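Local coordinates for protein 4-hydroxy-tetrahydrodipicolinate synthase (Methylacidiphilum fumariolicum SolV, PDB 6T3T) that probably condenses pyruvate with aspartate-beta-semialdehyde to form 4-hydroxy-tetrahydrodipicolinate, a step on the diaminopimelate route to lysine, at residues A[101-106]-A[131-136]; A[159-164]-A[182-187]; A[249-254]-A[269-274]. All coordinates share one frame; numbering follows the deposited sequence.

Interaction 1 of 3, residues A[101-106]-A[131-136]. With SO4 (sulfate ion), chain E.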
# COMPACT_ATOMS: atom_id res chain seq x y z
N LEU A 101 -8.86 -27.77 0.36
CA LEU A 101 -8.64 -26.33 0.48
C LEU A 101 -7.88 -25.87 -0.74
O LEU A 101 -6.77 -26.35 -1.00
CB LEU A 101 -7.84 -26.01 1.74
CG LEU A 101 -7.59 -24.54 2.06
CD1 LEU A 101 -8.87 -23.94 2.62
CD2 LEU A 101 -6.43 -24.36 3.05
N LEU A 102 -8.44 -24.90 -1.48
CA LEU A 102 -7.87 -24.45 -2.75
C LEU A 102 -7.40 -22.99 -2.61
O LEU A 102 -8.21 -22.06 -2.62
CB LEU A 102 -8.89 -24.59 -3.88
CG LEU A 102 -9.39 -26.01 -4.23
CD1 LEU A 102 -10.57 -25.98 -5.23
CD2 LEU A 102 -8.27 -26.90 -4.77
N VAL A 103 -6.09 -22.80 -2.47
CA VAL A 103 -5.55 -21.44 -2.49
C VAL A 103 -5.81 -20.83 -3.86
O VAL A 103 -5.80 -21.54 -4.89
CB VAL A 103 -4.04 -21.45 -2.18
CG1 VAL A 103 -3.26 -22.05 -3.37
CG2 VAL A 103 -3.53 -20.03 -1.84
N SER A 104 -6.04 -19.52 -3.89
CA SER A 104 -6.15 -18.88 -5.19
C SER A 104 -4.79 -18.95 -5.88
O SER A 104 -3.75 -19.01 -5.21
CB SER A 104 -6.63 -17.43 -5.06
OG SER A 104 -5.70 -16.69 -4.33
N PRO A 105 -4.77 -19.03 -7.21
CA PRO A 105 -3.50 -19.02 -7.95
C PRO A 105 -2.58 -17.90 -7.47
O PRO A 105 -3.00 -16.77 -7.25
CB PRO A 105 -3.94 -18.80 -9.40
CG PRO A 105 -5.25 -19.51 -9.48
CD PRO A 105 -5.91 -19.30 -8.11
N TYR A 106 -1.32 -18.26 -7.27
CA TYR A 106 -0.28 -17.34 -6.86
C TYR A 106 0.62 -17.06 -8.07
O TYR A 106 0.71 -17.87 -9.01
CB TYR A 106 0.52 -17.96 -5.70
CG TYR A 106 0.81 -19.43 -5.96
CD1 TYR A 106 1.86 -19.84 -6.80
CD2 TYR A 106 -0.05 -20.39 -5.47
CE1 TYR A 106 2.07 -21.18 -7.08
CE2 TYR A 106 0.14 -21.72 -5.75
CZ TYR A 106 1.19 -22.12 -6.55
OH TYR A 106 1.35 -23.45 -6.81
N LEU A 131 -13.19 -25.72 0.12
CA LEU A 131 -12.96 -24.44 0.77
C LEU A 131 -12.03 -23.61 -0.11
O LEU A 131 -10.95 -24.07 -0.48
CB LEU A 131 -12.35 -24.63 2.17
CG LEU A 131 -13.16 -25.30 3.29
CD1 LEU A 131 -12.23 -25.66 4.44
CD2 LEU A 131 -14.28 -24.39 3.82
N LEU A 132 -12.48 -22.41 -0.49
CA LEU A 132 -11.61 -21.45 -1.14
C LEU A 132 -10.61 -20.91 -0.13
O LEU A 132 -10.81 -21.01 1.08
CB LEU A 132 -12.41 -20.29 -1.74
CG LEU A 132 -13.51 -20.60 -2.76
CD1 LEU A 132 -14.21 -19.32 -3.24
CD2 LEU A 132 -12.96 -21.42 -3.96
N TYR A 133 -9.53 -20.32 -0.63
CA TYR A 133 -8.52 -19.79 0.28
C TYR A 133 -7.98 -18.49 -0.31
O TYR A 133 -7.24 -18.51 -1.29
CB TYR A 133 -7.45 -20.83 0.54
CG TYR A 133 -6.27 -20.45 1.40
CD1 TYR A 133 -6.28 -19.33 2.22
CD2 TYR A 133 -5.14 -21.24 1.40
CE1 TYR A 133 -5.19 -19.00 3.00
CE2 TYR A 133 -4.04 -20.94 2.17
CZ TYR A 133 -4.06 -19.83 2.96
OH TYR A 133 -2.95 -19.56 3.71
N ASN A 134 -8.38 -17.36 0.28
CA ASN A 134 -7.98 -16.04 -0.19
C ASN A 134 -6.84 -15.55 0.67
O ASN A 134 -7.00 -15.38 1.88
CB ASN A 134 -9.14 -15.06 -0.14
CG ASN A 134 -8.73 -13.70 -0.62
OD1 ASN A 134 -8.09 -13.58 -1.68
ND2 ASN A 134 -9.00 -12.67 0.18
N ILE A 135 -5.67 -15.33 0.06
CA ILE A 135 -4.54 -14.78 0.80
C ILE A 135 -3.73 -13.90 -0.14
O ILE A 135 -2.73 -14.35 -0.73
CB ILE A 135 -3.70 -15.89 1.48
CG1 ILE A 135 -2.53 -15.28 2.26
CG2 ILE A 135 -3.27 -17.03 0.51
CD1 ILE A 135 -2.06 -16.14 3.39
N PRO A 136 -4.16 -12.64 -0.34
CA PRO A 136 -3.49 -11.76 -1.30
C PRO A 136 -2.04 -11.43 -0.98
O PRO A 136 -1.27 -11.16 -1.91
CB PRO A 136 -4.37 -10.49 -1.30
CG PRO A 136 -5.10 -10.53 -0.01
CD PRO A 136 -5.30 -11.99 0.31
S SO4 E . -2.19 -22.98 5.26
O1 SO4 E . -1.18 -23.85 5.87
O2 SO4 E . -3.48 -23.64 5.12
O3 SO4 E . -1.79 -22.66 3.89
O4 SO4 E . -2.33 -21.80 6.11
O HOH W 1 -6.04 -14.64 -2.83
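Leu101 and Tyr133 both swing their CG atoms opposite the backbone N (chi1 -177° and 177°), which lays the leucine obliquely against the phenol ring on the inner face of a TIM barrel. The two parallel strands, 101-103 and 131-134, belong to one beta-alpha-beta unit and cross at -30°. Leu101 splits its methyls: CD1 rests 3.6 Å from Leu131 CB, while CD2 meets Tyr133 CD2 at 3.8 Å. That same ring carbon also takes Val103 CB at 3.8 Å, and Ile135 CG2 sits 3.7 Å above the ring plane, displaced toward the rim. The ring's rotation is thus restrained from several sides, and its OH projects to a bound sulfate, with a weak, unsettled bond to O3. Tyr133 is predicted to be the proton donor/acceptor; Tyr107 of the second subunit packs on it. Cutting this tyrosine back to an alanine is likely to leave Leu101 CD2 and Val103 CB without the ring they lean on and to open a gap beside Ile135, with no hydroxyl left to face the sulfate. The backbones are joined by Leu102 N to Leu131 O (2.8 Å), nearly in line with the carbonyl, and Ser104 N to Tyr133 O (3.0 Å). Where the strands end, a water accepts from Ser104 OG at 2.6 Å and from Ile135 N at 3.0 Å, and gives a hydrogen to Asn134 OD1.

Interaction 2 of 3, residues A[159-164]-A[182-187]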
# COMPACT_ATOMS: atom_id res chain seq x y z
N VAL A 159 -18.25 -24.61 -0.39
CA VAL A 159 -19.03 -24.53 0.84
C VAL A 159 -18.47 -23.50 1.82
O VAL A 159 -19.06 -23.32 2.88
CB VAL A 159 -19.12 -25.91 1.53
CG1 VAL A 159 -19.98 -26.87 0.71
CG2 VAL A 159 -17.74 -26.51 1.76
N GLY A 160 -17.34 -22.87 1.52
CA GLY A 160 -16.80 -21.90 2.45
C GLY A 160 -15.50 -21.34 1.93
O GLY A 160 -15.06 -21.66 0.82
N ILE A 161 -14.86 -20.53 2.76
CA ILE A 161 -13.63 -19.86 2.40
C ILE A 161 -12.78 -19.70 3.66
O ILE A 161 -13.29 -19.36 4.73
CB ILE A 161 -13.92 -18.50 1.73
CG1 ILE A 161 -12.62 -17.81 1.29
CG2 ILE A 161 -14.80 -17.57 2.63
CD1 ILE A 161 -12.89 -16.66 0.31
N LYS A 162 -11.50 -19.99 3.53
CA LYS A 162 -10.50 -19.52 4.49
C LYS A 162 -10.13 -18.12 4.06
O LYS A 162 -9.43 -17.91 3.06
CB LYS A 162 -9.29 -20.44 4.50
CG LYS A 162 -8.23 -20.04 5.52
CD LYS A 162 -6.94 -20.83 5.27
CE LYS A 162 -5.84 -20.42 6.24
NZ LYS A 162 -4.62 -21.26 6.08
N GLU A 163 -10.62 -17.13 4.78
CA GLU A 163 -10.40 -15.74 4.44
C GLU A 163 -9.14 -15.26 5.16
O GLU A 163 -9.11 -15.16 6.40
CB GLU A 163 -11.62 -14.89 4.78
CG GLU A 163 -11.43 -13.41 4.50
CD GLU A 163 -10.93 -13.14 3.08
OE1 GLU A 163 -11.40 -13.77 2.13
OE2 GLU A 163 -10.05 -12.29 2.93
N ALA A 164 -8.07 -15.06 4.41
CA ALA A 164 -6.81 -14.60 4.97
C ALA A 164 -6.37 -13.31 4.28
O ALA A 164 -5.18 -13.07 4.06
CB ALA A 164 -5.75 -15.69 4.89
N PHE A 182 -22.97 -20.99 3.81
CA PHE A 182 -21.58 -20.78 3.42
C PHE A 182 -20.76 -20.39 4.65
O PHE A 182 -21.17 -19.53 5.43
CB PHE A 182 -21.52 -19.69 2.36
CG PHE A 182 -20.15 -19.42 1.82
CD1 PHE A 182 -19.60 -20.24 0.84
CD2 PHE A 182 -19.44 -18.32 2.24
CE1 PHE A 182 -18.36 -19.95 0.31
CE2 PHE A 182 -18.21 -18.04 1.73
CZ PHE A 182 -17.66 -18.86 0.77
N SER A 183 -19.62 -21.05 4.84
CA SER A 183 -18.83 -20.90 6.05
C SER A 183 -17.59 -20.04 5.80
O SER A 183 -16.75 -20.40 4.98
CB SER A 183 -18.41 -22.26 6.59
OG SER A 183 -19.55 -22.98 6.94
N ILE A 184 -17.48 -18.91 6.50
CA ILE A 184 -16.27 -18.10 6.43
C ILE A 184 -15.40 -18.44 7.62
O ILE A 184 -15.84 -18.33 8.77
CB ILE A 184 -16.58 -16.60 6.40
CG1 ILE A 184 -17.55 -16.27 5.26
CG2 ILE A 184 -15.24 -15.84 6.26
CD1 ILE A 184 -18.47 -15.12 5.58
N LEU A 185 -14.16 -18.83 7.36
CA LEU A 185 -13.20 -19.19 8.40
C LEU A 185 -12.06 -18.18 8.43
O LEU A 185 -11.61 -17.68 7.38
CB LEU A 185 -12.64 -20.61 8.19
CG LEU A 185 -13.71 -21.65 7.86
CD1 LEU A 185 -13.12 -22.94 7.25
CD2 LEU A 185 -14.58 -21.95 9.10
N SER A 186 -11.62 -17.84 9.64
CA SER A 186 -10.41 -17.04 9.76
C SER A 186 -9.23 -17.82 9.22
O SER A 186 -9.09 -19.02 9.46
CB SER A 186 -10.15 -16.66 11.22
OG SER A 186 -9.01 -15.81 11.30
N GLY A 187 -8.38 -17.13 8.46
CA GLY A 187 -7.10 -17.67 8.11
C GLY A 187 -5.96 -17.03 8.86
O GLY A 187 -4.79 -17.23 8.48
O HOH W 2 -20.17 -24.76 4.90
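The ring of Phe182 lies with one face over Gly160, whose CA stands 3.7 Å from the ring centroid and 27° off its normal, a CH-pi contact. Obliquely to the ring come Val159 C and the branch methyl of Ile161, CG2 meeting Phe182 CE2 at 3.6 Å. Phe182 reaches this place because its CG is turned opposite the backbone N (chi1 -177°), carrying the ring toward strand 159-163; Val148 and Val152 of helix 145-154 also touch it. Gly160 allows so close an approach of the chains: a CB there would run into Ser183 O.

Backbone bonds alternate between the two parallel strands. Ile161 gives its N-H to Ser183 O at 2.9 Å and receives Leu185 N on its own O at 2.8 Å, and Glu163 N continues to Leu185 O, also at 2.8 Å. The last bond of the series, Gly187 N to Glu163 O at 2.9 Å, comes in from well above the carbonyl plane. At the near end a water gives hydrogens to both Val159 O and Ser183 OG, and Ser183 OG also bonds to Ile3 O.

Lys162 is stretched out beyond CG and lies along Gly187, its CE 3.6 Å from Gly187 CA. Tyr133 of the next strand touches it as well, and NZ ends beside a bound sulfate. Glu163, on a bent chain, turns its carboxylate off to Gly165 N and Asn134 ND2. The arrangement is that of neighbouring strands of a (beta/alpha)8 barrel, joined through helix 168-177, with the predicted Schiff-base lysine of the DapA family directed into the barrel.

Interaction 3 of 3, residues A[249-254]-A[269-274]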
# COMPACT_ATOMS: atom_id res chain seq x y z
N ASN A 249 5.40 -17.70 8.31
CA ASN A 249 4.87 -19.02 8.60
C ASN A 249 5.27 -19.99 7.49
O ASN A 249 5.16 -19.65 6.32
CB ASN A 249 3.34 -18.91 8.72
CG ASN A 249 2.68 -20.24 8.97
OD1 ASN A 249 2.95 -20.91 9.97
ND2 ASN A 249 1.85 -20.65 8.05
N PRO A 250 5.72 -21.23 7.81
CA PRO A 250 5.75 -21.91 9.12
C PRO A 250 7.05 -21.88 9.91
O PRO A 250 7.20 -22.75 10.78
CB PRO A 250 5.46 -23.36 8.73
CG PRO A 250 6.26 -23.51 7.42
CD PRO A 250 6.06 -22.16 6.71
N VAL A 251 7.99 -20.97 9.64
CA VAL A 251 9.25 -20.98 10.39
C VAL A 251 9.03 -20.80 11.88
O VAL A 251 9.58 -21.61 12.66
CB VAL A 251 10.24 -19.95 9.82
CG1 VAL A 251 11.52 -20.01 10.63
CG2 VAL A 251 10.53 -20.20 8.36
N PRO A 252 8.27 -19.80 12.36
CA PRO A 252 8.06 -19.70 13.82
C PRO A 252 7.34 -20.91 14.42
O PRO A 252 7.80 -21.44 15.44
CB PRO A 252 7.25 -18.41 13.99
CG PRO A 252 7.55 -17.62 12.75
CD PRO A 252 7.63 -18.67 11.66
N VAL A 253 6.23 -21.36 13.82
CA VAL A 253 5.51 -22.47 14.45
C VAL A 253 6.35 -23.75 14.41
O VAL A 253 6.36 -24.52 15.36
CB VAL A 253 4.12 -22.67 13.83
CG1 VAL A 253 4.16 -23.29 12.42
CG2 VAL A 253 3.29 -23.54 14.75
N LYS A 254 7.10 -23.98 13.33
CA LYS A 254 7.93 -25.18 13.34
C LYS A 254 9.10 -25.02 14.32
O LYS A 254 9.49 -25.99 14.98
CB LYS A 254 8.42 -25.53 11.93
CG LYS A 254 9.29 -26.80 11.90
CD LYS A 254 9.67 -27.21 10.48
CE LYS A 254 8.65 -28.15 9.87
NZ LYS A 254 9.26 -28.76 8.64
N LEU A 269 14.69 -25.14 1.92
CA LEU A 269 14.95 -23.90 1.22
C LEU A 269 13.91 -23.70 0.12
O LEU A 269 13.57 -24.65 -0.59
CB LEU A 269 16.36 -23.92 0.63
CG LEU A 269 17.54 -23.72 1.62
CD1 LEU A 269 18.91 -23.94 0.96
CD2 LEU A 269 17.47 -22.35 2.26
N PRO A 270 13.43 -22.47 -0.09
CA PRO A 270 14.02 -21.20 0.37
C PRO A 270 13.69 -20.74 1.81
O PRO A 270 14.09 -19.64 2.19
CB PRO A 270 13.46 -20.19 -0.66
CG PRO A 270 12.03 -20.72 -0.91
CD PRO A 270 12.21 -22.26 -0.91
N LEU A 271 12.98 -21.54 2.61
CA LEU A 271 12.79 -21.18 4.02
C LEU A 271 14.07 -21.43 4.81
O LEU A 271 14.81 -22.39 4.56
CB LEU A 271 11.63 -21.99 4.63
CG LEU A 271 10.23 -21.69 4.03
CD1 LEU A 271 9.16 -22.38 4.84
CD2 LEU A 271 9.96 -20.20 3.97
N ALA A 272 14.34 -20.55 5.78
CA ALA A 272 15.55 -20.56 6.59
C ALA A 272 15.17 -20.27 8.03
O ALA A 272 14.11 -19.69 8.30
CB ALA A 272 16.57 -19.51 6.11
N PRO A 273 16.01 -20.68 9.00
CA PRO A 273 15.70 -20.44 10.42
C PRO A 273 15.60 -18.96 10.75
O PRO A 273 16.10 -18.10 10.03
CB PRO A 273 16.89 -21.07 11.15
CG PRO A 273 17.45 -22.09 10.17
CD PRO A 273 17.24 -21.47 8.81
N LEU A 274 14.96 -18.68 11.89
CA LEU A 274 14.75 -17.31 12.34
C LEU A 274 16.08 -16.59 12.60
O LEU A 274 17.07 -17.20 13.00
CB LEU A 274 13.93 -17.29 13.62
CG LEU A 274 12.52 -17.88 13.56
CD1 LEU A 274 11.93 -17.91 14.96
CD2 LEU A 274 11.66 -17.03 12.64
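Apolar contacts carry the meeting of Val251 with Leu274 and of Pro250 with Leu271, and no hydrogen bond joins the two segments. Val251 is the centre: its CG1, opposite the backbone N (chi1 180°), meets Leu274 CD2 at 3.6 Å, the two side chains sliding past each other in opposite directions. The same Leu274 methyl reaches Pro252 CG at 4.2 Å. On the other flank Leu271 crosses Pro250 at about a right angle, its CD1 3.6 Å from Pro250 CD.

Between these two leucines the backbone takes part. Ala272 O lies against both methyls of Val251, 3.5 Å from CG1 and 3.6 Å from CG2, so the valine fork holds a backbone carbonyl as well as packing on Leu274.

Hydrogen bonds do not cross the contact. Within 249-254, Pro250, preceded by a cis peptide bond, occupies the N-cap, and its O receives Lys254 N at 2.8 Å, closing the first helical turn. Pro252 is tolerated in this turn, since the first residues of a helix have no N-H partner within it. Polar groups of this segment also bond to other parts of the chain: Asn249 to Thr45, a predicted pyruvate-binding residue, and Lys254 NZ in a salt bridge with Glu47.

The loop 269-274 also faces the second subunit, with Leu271 on Asn108 and Pro273 on Arg117 of that chain. This is hydrophobic packing of a connecting loop over the N-terminal end of helix 251-259, in the C-terminal helical region that follows the barrel in DapA enzymes.

Overall arrangement
From the N terminus, the first loop runs out of strand 99-103 through helix 112-125 and is closed by interaction 1 on strand 130-134. The chain then passes helix 145-154 to strand 158-163, and interaction 2 closes the loop through helix 168-177 on strand 183-186. Interaction 3 closes the last, from the start of helix 251-259 to the loop before helix 276-295. The three follow in series; none nests or crosses. Interactions 1 and 2 adjoin in the barrel, strands 130-134 and 158-163 being neighbours, with Leu132 O and Lys162 N 2.7 Å apart in a probable hydrogen bond. Interaction 3 stands apart, nearest atoms about 7 Å from either, but like interaction 1 it touches the second subunit.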